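Local coordinates for protein MOR (Lactococcus phage TP901-1, PDB 6TRI) that is the phage's MOR (modulator of repression) protein, a small, probably helix-turn-helix regulator that probably takes part in the choice between lytic and lysogenic growth, at residues B[17-28]-B[49-58]. Sequence-based numbering, arbitrary orientation.
Sequences KCGTQYNFAIAM and EILKAVHVLE
Met-28 lays its thioether over the backbone of helix 47-57, a knob set among Glu-49, Lys-52, Ala-53 and Val-56. Its unbranched chain, bent at chi2 (-77°) and again at chi3, folds SD to 3.6 Å from Ala-53 CA; the small alanine side chain lets sulfur come close to the helix backbone. Val-56, branched and apolar, spreads its two methyls: CG1 meets Ala-27 CB at 3.8 Å, while CG2 lies by Ala-27 O. Phe-24, with CG anti to the backbone N (chi1 180°), is long and flat enough to span the helices; its ring edge faces Val-56 CG1 and Ala-53 CB, and Met-28 CG rests against one face, toward the rim. The fork of Leu-57 serves two neighbours, CD1 lying 3.9 Å from Phe-24 CE1 and CD2 reaching Lys-17 CB and the compact, apolar Cys-18 SG. Ile-14 of helix 8-17 touches both Phe-24 and Leu-57. At the border the long Lys-52 chain passes Met-28 O and hydrogen-bonds through NZ to Ala-27 O at 2.9 Å, in the carbonyl plane. Segments 21-28 and 49-57 cross steeply, at 113°, in a compact all-helical core consistent with this family's helix-turn-helix fold, in which helices 21-28 and 32-39 would form the motif.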
loop_
_atom_site.group_PDB
_atom_site.type_symbol
_atom_site.label_atom_id
_atom_site.label_comp_id
_atom_site.label_asym_id
_atom_site.label_seq_id
_atom_site.Cartn_x
_atom_site.Cartn_y
_atom_site.Cartn_z
ATOM N N LYS B 17 16.560 11.960 -6.605
ATOM C CA LYS B 17 15.565 12.901 -7.114
ATOM C C LYS B 17 15.451 14.192 -6.302
ATOM O O LYS B 17 15.376 15.283 -6.870
ATOM C CB LYS B 17 14.190 12.229 -7.177
ATOM C CG LYS B 17 13.983 11.311 -8.374
ATOM C CD LYS B 17 13.912 12.102 -9.670
ATOM C CE LYS B 17 13.432 11.235 -10.824
ATOM N NZ LYS B 17 14.329 10.072 -11.071
ATOM N N CYS B 18 15.431 14.069 -4.979
ATOM C CA CYS B 18 15.149 15.214 -4.118
ATOM C C CYS B 18 16.378 15.743 -3.389
ATOM O O CYS B 18 16.446 16.924 -3.050
ATOM C CB CYS B 18 14.074 14.843 -3.097
ATOM S SG CYS B 18 12.517 14.313 -3.833
ATOM N N GLY B 19 17.348 14.870 -3.147
ATOM C CA GLY B 19 18.522 15.250 -2.385
ATOM C C GLY B 19 18.379 14.854 -0.929
ATOM O O GLY B 19 18.732 13.741 -0.544
ATOM N N THR B 20 17.851 15.763 -0.115
ATOM C CA THR B 20 17.661 15.491 1.304
ATOM C C THR B 20 16.267 14.949 1.590
ATOM O O THR B 20 15.349 15.085 0.777
ATOM C CB THR B 20 17.875 16.751 2.162
ATOM O OG1 THR B 20 16.800 17.672 1.935
ATOM C CG2 THR B 20 19.196 17.419 1.819
ATOM N N GLN B 21 16.121 14.329 2.755
ATOM C CA GLN B 21 14.824 13.885 3.242
ATOM C C GLN B 21 13.897 15.082 3.430
ATOM O O GLN B 21 12.687 14.991 3.214
ATOM C CB GLN B 21 14.996 13.116 4.553
ATOM C CG GLN B 21 13.717 12.850 5.315
ATOM C CD GLN B 21 13.976 12.176 6.644
ATOM O OE1 GLN B 21 13.637 12.709 7.700
ATOM N NE2 GLN B 21 14.579 10.994 6.600
ATOM N N TYR B 22 14.478 16.209 3.830
ATOM C CA TYR B 22 13.726 17.444 4.010
ATOM C C TYR B 22 13.107 17.905 2.695
ATOM O O TYR B 22 11.923 18.241 2.646
ATOM C CB TYR B 22 14.625 18.540 4.584
ATOM C CG TYR B 22 13.954 19.892 4.675
ATOM C CD1 TYR B 22 13.048 20.172 5.689
ATOM C CD2 TYR B 22 14.228 20.890 3.748
ATOM C CE1 TYR B 22 12.432 21.406 5.777
ATOM C CE2 TYR B 22 13.615 22.127 3.828
ATOM C CZ TYR B 22 12.719 22.379 4.845
ATOM O OH TYR B 22 12.107 23.610 4.931
ATOM N N ASN B 23 13.915 17.926 1.639
ATOM C CA ASN B 23 13.432 18.271 0.306
ATOM C C ASN B 23 12.288 17.366 -0.119
ATOM O O ASN B 23 11.301 17.823 -0.693
ATOM C CB ASN B 23 14.558 18.186 -0.721
ATOM C CG ASN B 23 15.538 19.334 -0.611
ATOM O OD1 ASN B 23 15.197 20.412 -0.125
ATOM N ND2 ASN B 23 16.764 19.111 -1.071
ATOM N N PHE B 24 12.432 16.078 0.171
ATOM C CA PHE B 24 11.399 15.105 -0.144
ATOM C C PHE B 24 10.121 15.407 0.630
ATOM O O PHE B 24 9.022 15.332 0.080
ATOM C CB PHE B 24 11.889 13.690 0.163
ATOM C CG PHE B 24 10.874 12.624 -0.124
ATOM C CD1 PHE B 24 10.338 12.486 -1.393
ATOM C CD2 PHE B 24 10.461 11.755 0.870
ATOM C CE1 PHE B 24 9.403 11.505 -1.664
ATOM C CE2 PHE B 24 9.528 10.768 0.605
ATOM C CZ PHE B 24 8.998 10.645 -0.664
ATOM N N ALA B 25 10.277 15.758 1.903
ATOM C CA ALA B 25 9.147 16.105 2.762
ATOM C C ALA B 25 8.332 17.249 2.172
ATOM O O ALA B 25 7.110 17.156 2.051
ATOM C CB ALA B 25 9.635 16.472 4.150
ATOM N N ILE B 26 9.021 18.326 1.807
ATOM C CA ILE B 26 8.387 19.485 1.188
ATOM C C ILE B 26 7.650 19.102 -0.094
ATOM O O ILE B 26 6.539 19.570 -0.346
ATOM C CB ILE B 26 9.422 20.584 0.868
ATOM C CG1 ILE B 26 10.207 20.961 2.127
ATOM C CG2 ILE B 26 8.742 21.806 0.266
ATOM C CD1 ILE B 26 9.342 21.451 3.266
ATOM N N ALA B 27 8.270 18.239 -0.895
ATOM C CA ALA B 27 7.677 17.788 -2.152
ATOM C C ALA B 27 6.433 16.933 -1.909
ATOM O O ALA B 27 5.519 16.901 -2.734
ATOM C CB ALA B 27 8.706 17.012 -2.973
ATOM N N MET B 28 6.404 16.249 -0.771
ATOM C CA MET B 28 5.280 15.392 -0.410
ATOM C C MET B 28 4.174 16.170 0.295
ATOM O O MET B 28 3.053 15.682 0.435
ATOM C CB MET B 28 5.757 14.249 0.483
ATOM C CG MET B 28 6.645 13.247 -0.222
ATOM S SD MET B 28 5.669 12.141 -1.245
ATOM C CE MET B 28 4.621 11.411 0.008
ATOM N N GLU B 49 -0.141 8.939 0.387
ATOM C CA GLU B 49 1.279 9.274 0.472
ATOM C C GLU B 49 2.101 8.444 -0.505
ATOM O O GLU B 49 3.031 8.952 -1.129
ATOM C CB GLU B 49 1.794 9.078 1.898
ATOM C CG GLU B 49 1.204 10.056 2.901
ATOM C CD GLU B 49 1.434 9.629 4.337
ATOM O OE1 GLU B 49 1.828 8.462 4.554
ATOM O OE2 GLU B 49 1.219 10.459 5.248
ATOM N N ILE B 50 1.756 7.169 -0.640
ATOM C CA ILE B 50 2.461 6.295 -1.568
ATOM C C ILE B 50 2.239 6.753 -3.007
ATOM O O ILE B 50 3.178 6.817 -3.799
ATOM C CB ILE B 50 2.018 4.826 -1.411
ATOM C CG1 ILE B 50 2.383 4.311 -0.015
ATOM C CG2 ILE B 50 2.657 3.956 -2.484
ATOM C CD1 ILE B 50 2.065 2.847 0.202
ATOM N N LEU B 51 0.996 7.091 -3.336
ATOM C CA LEU B 51 0.669 7.570 -4.673
ATOM C C LEU B 51 1.409 8.864 -4.998
ATOM O O LEU B 51 1.845 9.066 -6.130
ATOM C CB LEU B 51 -0.839 7.780 -4.822
ATOM C CG LEU B 51 -1.663 6.591 -5.323
ATOM C CD1 LEU B 51 -1.598 5.420 -4.353
ATOM C CD2 LEU B 51 -3.104 7.008 -5.571
ATOM N N LYS B 52 1.551 9.738 -4.006
ATOM C CA LYS B 52 2.234 11.007 -4.223
ATOM C C LYS B 52 3.734 10.782 -4.375
ATOM O O LYS B 52 4.391 11.445 -5.175
ATOM C CB LYS B 52 1.951 11.983 -3.079
ATOM C CG LYS B 52 2.094 13.446 -3.476
ATOM C CD LYS B 52 1.660 14.379 -2.355
ATOM C CE LYS B 52 1.744 15.841 -2.780
ATOM N NZ LYS B 52 2.888 16.107 -3.700
ATOM N N ALA B 53 4.264 9.837 -3.607
ATOM C CA ALA B 53 5.668 9.462 -3.710
ATOM C C ALA B 53 5.994 8.951 -5.112
ATOM O O ALA B 53 7.070 9.220 -5.645
ATOM C CB ALA B 53 6.011 8.412 -2.666
ATOM N N VAL B 54 5.055 8.219 -5.703
ATOM C CA VAL B 54 5.210 7.709 -7.062
ATOM C C VAL B 54 5.267 8.858 -8.059
ATOM O O VAL B 54 6.068 8.844 -8.994
ATOM C CB VAL B 54 4.059 6.752 -7.440
ATOM C CG1 VAL B 54 4.141 6.358 -8.911
ATOM C CG2 VAL B 54 4.088 5.523 -6.554
ATOM N N HIS B 55 4.416 9.856 -7.845
ATOM C CA HIS B 55 4.397 11.053 -8.678
ATOM C C HIS B 55 5.674 11.873 -8.519
ATOM O O HIS B 55 6.284 12.292 -9.505
ATOM C CB HIS B 55 3.181 11.914 -8.334
ATOM C CG HIS B 55 3.154 13.234 -9.041
ATOM N ND1 HIS B 55 3.110 13.342 -10.413
ATOM C CD2 HIS B 55 3.156 14.502 -8.562
ATOM C CE1 HIS B 55 3.089 14.621 -10.752
ATOM N NE2 HIS B 55 3.117 15.343 -9.646
ATOM N N VAL B 56 6.073 12.093 -7.270
ATOM C CA VAL B 56 7.226 12.930 -6.950
ATOM C C VAL B 56 8.546 12.305 -7.399
ATOM O O VAL B 56 9.393 12.977 -7.990
ATOM C CB VAL B 56 7.291 13.220 -5.434
ATOM C CG1 VAL B 56 8.617 13.867 -5.064
ATOM C CG2 VAL B 56 6.125 14.102 -5.013
ATOM N N LEU B 57 8.715 11.015 -7.124
ATOM C CA LEU B 57 9.960 10.324 -7.451
ATOM C C LEU B 57 9.945 9.734 -8.859
ATOM O O LEU B 57 10.950 9.186 -9.320
ATOM C CB LEU B 57 10.230 9.228 -6.422
ATOM C CG LEU B 57 10.405 9.753 -4.996
ATOM C CD1 LEU B 57 10.435 8.607 -4.004
ATOM C CD2 LEU B 57 11.673 10.592 -4.894
ATOM N N GLU B 58 8.805 9.865 -9.534
ATOM C CA GLU B 58 8.620 9.357 -10.891
ATOM C C GLU B 58 8.951 7.874 -10.966
ATOM O O GLU B 58 9.646 7.423 -11.873
ATOM C CB GLU B 58 9.473 10.148 -11.887
ATOM C CG GLU B 58 9.003 11.581 -12.092
ATOM C CD GLU B 58 9.892 12.365 -13.039
ATOM O OE1 GLU B 58 11.115 12.432 -12.790
ATOM O OE2 GLU B 58 9.368 12.914 -14.032
#